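Local coordinates for putative uncharacterized protein (Methanosarcina barkeri str. Fusaro, PDB 3P43) that probably acts as a manganese-dependent phosphoesterase of the LigD 3'-phosphoesterase family, which processes the 3' ends of DNA during repair, at residues A[45-48]-A[53-56]; A[48-53]-A[116-121]; A[74-79]-A[93-98]. One frame throughout, in Å; residues are numbered along the deposited sequence. Where two conformers were deposited one is given.

Interaction 1 (A[45-48]-A[53-56]); sequences DFRL and VLKS. With MN (manganese (II) ion), chain B.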
loop_
_atom_site.group_PDB
_atom_site.type_symbol
_atom_site.label_atom_id
_atom_site.label_comp_id
_atom_site.label_asym_id
_atom_site.label_seq_id
_atom_site.Cartn_x
_atom_site.Cartn_y
_atom_site.Cartn_z
ATOM N N ASP A 45 -4.345 -2.587 2.975
ATOM C CA ASP A 45 -3.800 -2.708 1.638
ATOM C C ASP A 45 -3.329 -1.338 1.176
ATOM O O ASP A 45 -4.098 -0.375 1.150
ATOM C CB ASP A 45 -4.826 -3.314 0.686
ATOM C CG ASP A 45 -5.108 -4.766 1.000
ATOM O OD1 ASP A 45 -4.150 -5.565 1.009
ATOM O OD2 ASP A 45 -6.276 -5.115 1.245
ATOM N N PHE A 46 -2.040 -1.261 0.864
ATOM C CA PHE A 46 -1.416 -0.040 0.388
ATOM C C PHE A 46 -1.191 -0.157 -1.123
ATOM O O PHE A 46 -0.536 -1.088 -1.583
ATOM C CB PHE A 46 -0.085 0.185 1.118
ATOM C CG PHE A 46 0.670 1.378 0.631
ATOM C CD1 PHE A 46 0.281 2.655 0.995
ATOM C CD2 PHE A 46 1.762 1.226 -0.201
ATOM C CE1 PHE A 46 0.968 3.755 0.540
ATOM C CE2 PHE A 46 2.456 2.327 -0.656
ATOM C CZ PHE A 46 2.055 3.594 -0.290
ATOM N N ARG A 47 -1.743 0.782 -1.885
ATOM C CA ARG A 47 -1.718 0.691 -3.342
ATOM C C ARG A 47 -1.191 1.958 -4.000
ATOM O O ARG A 47 -1.592 3.066 -3.645
ATOM C CB ARG A 47 -3.119 0.409 -3.883
ATOM C CG ARG A 47 -3.846 -0.738 -3.213
ATOM C CD ARG A 47 -5.152 -1.008 -3.931
ATOM N NE ARG A 47 -6.083 -1.736 -3.089
ATOM C CZ ARG A 47 -6.022 -3.043 -2.877
ATOM N NH1 ARG A 47 -5.065 -3.759 -3.452
ATOM N NH2 ARG A 47 -6.914 -3.628 -2.089
ATOM N N LEU A 48 -0.309 1.778 -4.977
ATOM C CA LEU A 48 0.256 2.887 -5.740
ATOM C C LEU A 48 -0.107 2.729 -7.207
ATOM O O LEU A 48 0.053 1.647 -7.781
ATOM C CB LEU A 48 1.782 2.897 -5.624
ATOM C CG LEU A 48 2.424 3.256 -4.289
ATOM C CD1 LEU A 48 3.920 2.977 -4.342
ATOM C CD2 LEU A 48 2.156 4.712 -3.928
ATOM N N VAL A 53 -2.269 0.529 -13.498
ATOM C CA VAL A 53 -2.842 -0.336 -12.472
ATOM C C VAL A 53 -2.411 0.088 -11.068
ATOM O O VAL A 53 -1.631 1.025 -10.902
ATOM C CB VAL A 53 -2.514 -1.839 -12.696
ATOM C CG1 VAL A 53 -3.029 -2.304 -14.047
ATOM C CG2 VAL A 53 -1.015 -2.107 -12.543
ATOM N N LEU A 54 -2.939 -0.599 -10.062
ATOM C CA LEU A 54 -2.591 -0.321 -8.680
ATOM C C LEU A 54 -1.648 -1.395 -8.155
ATOM O O LEU A 54 -2.079 -2.503 -7.837
ATOM C CB LEU A 54 -3.851 -0.270 -7.813
ATOM C CG LEU A 54 -4.806 0.907 -8.038
ATOM C CD1 LEU A 54 -6.106 0.712 -7.266
ATOM C CD2 LEU A 54 -4.138 2.204 -7.642
ATOM N N LYS A 55 -0.360 -1.076 -8.072
ATOM C CA LYS A 55 0.601 -2.002 -7.478
ATOM C C LYS A 55 0.301 -2.041 -5.986
ATOM O O LYS A 55 0.120 -0.992 -5.364
ATOM C CB LYS A 55 2.039 -1.538 -7.736
ATOM C CG LYS A 55 3.100 -2.608 -7.473
ATOM C CD LYS A 55 4.505 -2.068 -7.742
ATOM C CE LYS A 55 5.580 -3.065 -7.330
ATOM N NZ LYS A 55 5.489 -4.341 -8.091
ATOM N N SER A 56 0.245 -3.241 -5.411
ATOM C CA SER A 56 -0.371 -3.400 -4.093
ATOM C C SER A 56 0.451 -4.184 -3.077
ATOM O O SER A 56 1.167 -5.125 -3.432
ATOM C CB SER A 56 -1.752 -4.050 -4.239
ATOM O OG SER A 56 -2.625 -3.218 -4.975
HETATM MN MN MN B . -6.102 -7.328 1.474
#
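The guanidinium of Arg47 meets Ser56 at its edge and has the CB of Asp45 over one face, 3.5 Å above the plane and offset toward the rim. Arg47 NH1 donates in that plane to Ser56 OG at 2.9 Å, and the hydroxyl in turn donates to Leu54 O at 3.0 Å, reaching it from above the carbonyl plane. A small hydroxyl suits this place because it serves as acceptor and donor at once. Arg47 NE bonds to Gln35, so groups on two sides fix the rotation of the guanidinium. Its charge also faces Asp45, but the NH2 to OD2 distance of 3.7 Å is long and no N-H points at the oxygen. With CG anti to the carbonyl carbon (chi1 -50°) and the chain extended from CG to NE, Arg47 runs along Ser56, while its CD touches Leu54 CD1 at 3.9 Å, the two side chains crossing at about a right angle.

Beneath these side chains the backbones pair antiparallel. Leu48 and Lys55 form a hydrogen-bonded pair, Leu48 N to Lys55 O and Lys55 N to Leu48 O both measuring 2.8 Å; the first bond is the straighter, 165° at the hydrogen against 137°. Arg47 and Ser56 make the adjoining non-hydrogen-bonded pair, which sets their side chains together on one face of the sheet. Leu48 and Lys55 share the other face, where the apolar Leu48 is buried and the lysine tail leads away from the contact.

Asp45 OD2 binds the manganese at 2.2 Å, alongside His37 and His43. Phe46 and Leu48 pack against strand 117-123. This is a two-stranded beta hairpin in the manganese-binding beta barrel of the LigD 3'-phosphoesterase family.

Interaction 2 (A[48-53]-A[116-121]); sequences LEMDGV and REIVVS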
loop_
_atom_site.group_PDB
_atom_site.type_symbol
_atom_site.label_atom_id
_atom_site.label_comp_id
_atom_site.label_asym_id
_atom_site.label_seq_id
_atom_site.Cartn_x
_atom_site.Cartn_y
_atom_site.Cartn_z
ATOM N N LEU A 48 -0.309 1.778 -4.977
ATOM C CA LEU A 48 0.256 2.887 -5.740
ATOM C C LEU A 48 -0.107 2.729 -7.207
ATOM O O LEU A 48 0.053 1.647 -7.781
ATOM C CB LEU A 48 1.782 2.897 -5.624
ATOM C CG LEU A 48 2.424 3.256 -4.289
ATOM C CD1 LEU A 48 3.920 2.977 -4.342
ATOM C CD2 LEU A 48 2.156 4.712 -3.928
ATOM N N GLU A 49 -0.592 3.803 -7.817
ATOM C CA GLU A 49 -0.878 3.770 -9.244
ATOM C C GLU A 49 0.421 3.799 -10.026
ATOM O O GLU A 49 1.179 4.767 -9.953
ATOM C CB GLU A 49 -1.763 4.937 -9.682
ATOM C CG GLU A 49 -1.952 4.993 -11.195
ATOM C CD GLU A 49 -2.806 6.159 -11.649
ATOM O OE1 GLU A 49 -3.492 6.765 -10.797
ATOM O OE2 GLU A 49 -2.797 6.464 -12.862
ATOM N N MET A 50 0.679 2.713 -10.747
ATOM C CA MET A 50 1.803 2.617 -11.662
ATOM C C MET A 50 1.298 1.983 -12.947
ATOM O O MET A 50 0.562 0.999 -12.906
ATOM C CB MET A 50 2.890 1.717 -11.071
ATOM C CG MET A 50 3.299 2.062 -9.651
ATOM S SD MET A 50 4.879 2.923 -9.589
ATOM C CE MET A 50 5.130 3.055 -7.829
ATOM N N ASP A 51 1.695 2.542 -14.083
ATOM C CA ASP A 51 1.397 1.943 -15.378
ATOM C C ASP A 51 -0.074 1.567 -15.529
ATOM O O ASP A 51 -0.398 0.508 -16.059
ATOM C CB ASP A 51 2.275 0.711 -15.600
ATOM C CG ASP A 51 3.745 1.066 -15.778
ATOM O OD1 ASP A 51 4.081 1.722 -16.790
ATOM O OD2 ASP A 51 4.566 0.687 -14.911
ATOM N N GLY A 52 -0.959 2.431 -15.047
ATOM C CA GLY A 52 -2.386 2.235 -15.235
ATOM C C GLY A 52 -3.058 1.264 -14.281
ATOM O O GLY A 52 -4.285 1.170 -14.263
ATOM N N VAL A 53 -2.269 0.529 -13.498
ATOM C CA VAL A 53 -2.842 -0.336 -12.472
ATOM C C VAL A 53 -2.411 0.088 -11.068
ATOM O O VAL A 53 -1.631 1.025 -10.902
ATOM C CB VAL A 53 -2.514 -1.839 -12.696
ATOM C CG1 VAL A 53 -3.029 -2.304 -14.047
ATOM C CG2 VAL A 53 -1.015 -2.107 -12.543
ATOM N N ARG A 116 14.030 -3.544 -6.418
ATOM C CA ARG A 116 13.948 -3.765 -4.973
ATOM C C ARG A 116 13.709 -2.515 -4.133
ATOM O O ARG A 116 13.872 -2.548 -2.913
ATOM C CB ARG A 116 15.218 -4.443 -4.459
ATOM C CG ARG A 116 15.306 -5.932 -4.728
ATOM C CD ARG A 116 16.375 -6.559 -3.839
ATOM N NE ARG A 116 17.542 -5.695 -3.724
ATOM C CZ ARG A 116 17.829 -4.948 -2.662
ATOM N NH1 ARG A 116 17.040 -4.967 -1.595
ATOM N NH2 ARG A 116 18.920 -4.192 -2.664
ATOM N N GLU A 117 13.328 -1.413 -4.763
ATOM C CA GLU A 117 13.177 -0.180 -4.011
ATOM C C GLU A 117 12.219 0.787 -4.673
ATOM O O GLU A 117 12.247 0.972 -5.890
ATOM C CB GLU A 117 14.535 0.488 -3.777
ATOM C CG GLU A 117 14.469 1.707 -2.860
ATOM C CD GLU A 117 15.839 2.330 -2.600
ATOM O OE1 GLU A 117 16.841 1.849 -3.174
ATOM O OE2 GLU A 117 15.910 3.303 -1.820
ATOM N N ILE A 118 11.360 1.385 -3.852
ATOM C CA ILE A 118 10.417 2.394 -4.304
ATOM C C ILE A 118 10.379 3.535 -3.297
ATOM O O ILE A 118 10.229 3.311 -2.094
ATOM C CB ILE A 118 9.008 1.806 -4.501
ATOM C CG1 ILE A 118 9.049 0.714 -5.576
ATOM C CG2 ILE A 118 8.023 2.899 -4.877
ATOM C CD1 ILE A 118 7.714 0.069 -5.877
ATOM N N VAL A 119 10.542 4.757 -3.789
ATOM C CA VAL A 119 10.475 5.937 -2.939
ATOM C C VAL A 119 9.459 6.902 -3.529
ATOM O O VAL A 119 9.540 7.253 -4.703
ATOM C CB VAL A 119 11.836 6.642 -2.833
ATOM C CG1 VAL A 119 11.762 7.793 -1.821
ATOM C CG2 VAL A 119 12.922 5.652 -2.448
ATOM N N VAL A 120 8.503 7.328 -2.716
ATOM C CA VAL A 120 7.417 8.178 -3.197
ATOM C C VAL A 120 7.102 9.310 -2.223
ATOM O O VAL A 120 7.273 9.167 -1.017
ATOM C CB VAL A 120 6.136 7.361 -3.416
ATOM C CG1 VAL A 120 6.356 6.314 -4.476
ATOM C CG2 VAL A 120 5.695 6.712 -2.104
ATOM N N SER A 121 6.647 10.439 -2.751
ATOM C CA SER A 121 6.165 11.512 -1.895
ATOM C C SER A 121 4.640 11.499 -1.892
ATOM O O SER A 121 4.007 11.764 -2.913
ATOM C CB SER A 121 6.688 12.865 -2.366
ATOM O OG SER A 121 6.241 13.891 -1.506
#
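Leu48 sends its CD1 methyl to two residues of the facing strand: CD1 lies 4.1 Å from Ile118 CG2 and equally far from Val120 CG1. The leucine and isoleucine side chains slide past each other in opposite directions, whereas Leu48 and Val120 meet at a slant. Two residues on, Met50 points the same way and completes the contact from the end of its strand. Its chain bends at chi2 (-104°), bringing CE to 4.1 Å from Ile118 CG2, tip to tip. Ile118 CG2, anti to its own backbone nitrogen, thus receives both Leu48 and Met50. Methionine suits its place because its length and this bend let CE span the distance between the strands, while beta-branched isoleucine and valine suit the extended backbone of strand 117-123.

Beyond Met50 the chain reverses in a type I' turn, closed by Met50 N to Val53 O and Val53 N to Met50 O, each 2.9 Å. Asp51 and Gly52 take the positive phi values this turn needs, which glycine adopts easily.

The two strand segments run at 109° to each other with axes 10.7 Å apart, too far for backbone pairing, and Trp57 and Lys55 of strand 53-59 add to the packing around Ile118. All four touching side chains are buried and no hydrogen bond crosses between the segments, so the contact rests on apolar packing inside the barrel and depends on shape and burial.

Interaction 3 (A[74-79]-A[93-98]); sequences IETEDH and GEYGAG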
loop_
_atom_site.group_PDB
_atom_site.type_symbol
_atom_site.label_atom_id
_atom_site.label_comp_id
_atom_site.label_asym_id
_atom_site.label_seq_id
_atom_site.Cartn_x
_atom_site.Cartn_y
_atom_site.Cartn_z
ATOM N N ILE A 74 3.692 -6.854 2.269
ATOM C CA ILE A 74 3.729 -8.035 1.417
ATOM C C ILE A 74 3.090 -7.742 0.069
ATOM O O ILE A 74 1.899 -7.446 0.001
ATOM C CB ILE A 74 2.970 -9.212 2.063
ATOM C CG1 ILE A 74 3.377 -9.362 3.531
ATOM C CG2 ILE A 74 3.221 -10.505 1.289
ATOM C CD1 ILE A 74 2.505 -10.335 4.316
ATOM N N GLU A 75 3.876 -7.819 -1.002
ATOM C CA GLU A 75 3.351 -7.600 -2.342
ATOM C C GLU A 75 2.185 -8.541 -2.634
ATOM O O GLU A 75 2.263 -9.748 -2.384
ATOM C CB GLU A 75 4.450 -7.783 -3.390
ATOM C CG GLU A 75 3.951 -7.706 -4.828
ATOM C CD GLU A 75 5.068 -7.838 -5.850
ATOM O OE1 GLU A 75 6.021 -7.035 -5.800
ATOM O OE2 GLU A 75 4.988 -8.742 -6.709
ATOM N N THR A 76 1.103 -7.982 -3.153
ATOM C CA THR A 76 -0.044 -8.772 -3.576
ATOM C C THR A 76 -0.238 -8.534 -5.070
ATOM O O THR A 76 0.585 -7.882 -5.711
ATOM C CB THR A 76 -1.319 -8.373 -2.818
ATOM O OG1 THR A 76 -1.595 -6.985 -3.048
ATOM C CG2 THR A 76 -1.148 -8.614 -1.318
ATOM N N GLU A 77 -1.318 -9.056 -5.632
ATOM C CA GLU A 77 -1.548 -8.889 -7.060
ATOM C C GLU A 77 -2.018 -7.478 -7.400
ATOM O O GLU A 77 -2.598 -6.796 -6.565
ATOM C CB GLU A 77 -2.533 -9.937 -7.574
ATOM C CG GLU A 77 -1.870 -11.265 -7.916
ATOM C CD GLU A 77 -2.522 -12.444 -7.225
ATOM O OE1 GLU A 77 -3.769 -12.485 -7.163
ATOM O OE2 GLU A 77 -1.786 -13.336 -6.748
ATOM N N ASP A 78 -1.737 -7.042 -8.627
ATOM C CA ASP A 78 -2.244 -5.773 -9.133
ATOM C C ASP A 78 -3.762 -5.699 -9.024
ATOM O O ASP A 78 -4.462 -6.696 -9.203
ATOM C CB ASP A 78 -1.859 -5.599 -10.603
ATOM C CG ASP A 78 -0.370 -5.483 -10.805
ATOM O OD1 ASP A 78 0.351 -5.330 -9.796
ATOM O OD2 ASP A 78 0.078 -5.547 -11.972
ATOM N N HIS A 79 -4.277 -4.513 -8.739
ATOM C CA HIS A 79 -5.712 -4.299 -8.783
ATOM C C HIS A 79 -5.993 -3.280 -9.858
ATOM O O HIS A 79 -5.132 -2.454 -10.160
ATOM C CB HIS A 79 -6.218 -3.783 -7.438
ATOM C CG HIS A 79 -6.278 -4.833 -6.377
ATOM N ND1 HIS A 79 -5.172 -5.555 -5.983
ATOM C CD2 HIS A 79 -7.311 -5.290 -5.632
ATOM C CE1 HIS A 79 -5.521 -6.409 -5.037
ATOM N NE2 HIS A 79 -6.813 -6.267 -4.804
ATOM N N GLY A 93 -15.265 -16.385 -1.132
ATOM C CA GLY A 93 -14.863 -17.191 -2.270
ATOM C C GLY A 93 -14.130 -16.385 -3.321
ATOM O O GLY A 93 -13.556 -16.946 -4.249
ATOM N N GLU A 94 -14.153 -15.064 -3.175
ATOM C CA GLU A 94 -13.445 -14.180 -4.092
ATOM C C GLU A 94 -12.058 -13.850 -3.574
ATOM O O GLU A 94 -11.828 -13.824 -2.360
ATOM C CB GLU A 94 -14.211 -12.870 -4.282
ATOM C CG GLU A 94 -15.538 -13.025 -4.966
ATOM C CD GLU A 94 -15.401 -13.694 -6.310
ATOM O OE1 GLU A 94 -14.550 -13.250 -7.114
ATOM O OE2 GLU A 94 -16.142 -14.666 -6.553
ATOM N N TYR A 95 -11.136 -13.595 -4.497
ATOM C CA TYR A 95 -9.875 -12.969 -4.132
ATOM C C TYR A 95 -10.202 -11.590 -3.578
ATOM O O TYR A 95 -10.872 -10.790 -4.233
ATOM C CB TYR A 95 -8.951 -12.836 -5.343
ATOM C CG TYR A 95 -7.558 -12.357 -4.989
ATOM C CD1 TYR A 95 -6.572 -13.260 -4.608
ATOM C CD2 TYR A 95 -7.229 -11.006 -5.028
ATOM C CE1 TYR A 95 -5.295 -12.836 -4.279
ATOM C CE2 TYR A 95 -5.951 -10.569 -4.701
ATOM C CZ TYR A 95 -4.986 -11.491 -4.326
ATOM O OH TYR A 95 -3.708 -11.077 -3.998
ATOM N N GLY A 96 -9.741 -11.315 -2.364
ATOM C CA GLY A 96 -10.014 -10.038 -1.737
ATOM C C GLY A 96 -11.285 -10.051 -0.910
ATOM O O GLY A 96 -11.751 -8.999 -0.475
ATOM N N ALA A 97 -11.846 -11.239 -0.695
ATOM C CA ALA A 97 -13.053 -11.381 0.126
ATOM C C ALA A 97 -12.901 -10.649 1.455
ATOM O O ALA A 97 -11.834 -10.683 2.068
ATOM C CB ALA A 97 -13.372 -12.851 0.371
ATOM N N GLY A 98 -13.968 -9.982 1.889
ATOM C CA GLY A 98 -13.966 -9.279 3.159
ATOM C C GLY A 98 -14.511 -7.867 3.063
ATOM O O GLY A 98 -14.978 -7.440 2.010
#
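Glu77 and Tyr95 form the close part of this contact: the carboxylate oxygen OE1 sits over one face of the phenol ring, offset toward the rim and 3.2 Å from CZ. Carboxylate and ring planes differ by 29°, and the glutamate reaches this position through a bend at chi2 (127°). Tyr95 holds CG anti to its backbone nitrogen (chi1 -172°), which extends the ring across to segment 74-79, where its OH lies 3.8 Å from Thr76 CB. A tyrosine suits the place by its length, since the two backbones stay well apart. Close as it is, this pair is on the solvent side: both residues are exposed, and a bound phosphate, probably from the crystallisation liquor, lies about 3 Å from the tyrosine side chain.

The less exposed His79 makes a longer, looser contact at the ring edge, CE1 to Tyr95 CE2 at 4.2 Å. Its ND1 donates to Glu77 O at 2.9 Å, which helps fix the imidazole. With an alanine in place of His79, the Glu77 carbonyl would probably lose its side-chain donor and the Tyr95 ring edge a neighbour.

Tyr95 and Gly96 are the central residues of a type II turn in the loop between strands 88-90 and 98-114, and Ala97 O accepts a bond from the manganese ligand His37. Across from it, Thr76 and His79 belong to strand 70-80, which pairs with strand 53-59 at Ser56 and Leu54.

Interactions 1 and 2 are buried and share strand 42-50, and Leu48 serves both: its backbone pairs in interaction 1 and its side chain packs in interaction 2. Interaction 1 joins neighbouring strands and mixes backbone bonds with a polar network beside the metal; interaction 2 spans the barrel interior with apolar contacts alone. Interaction 3 lies at the surface, where a loop tyrosine meets charged and polar side chains without a clear hydrogen bond between the segments. Strands 53-59 and 70-80 are sheet neighbours, so it extends the sheet of interaction 1. The contacts thus run from purely apolar interior packing, through a buried polar network near the metal, to polar side chains around a ring at the surface.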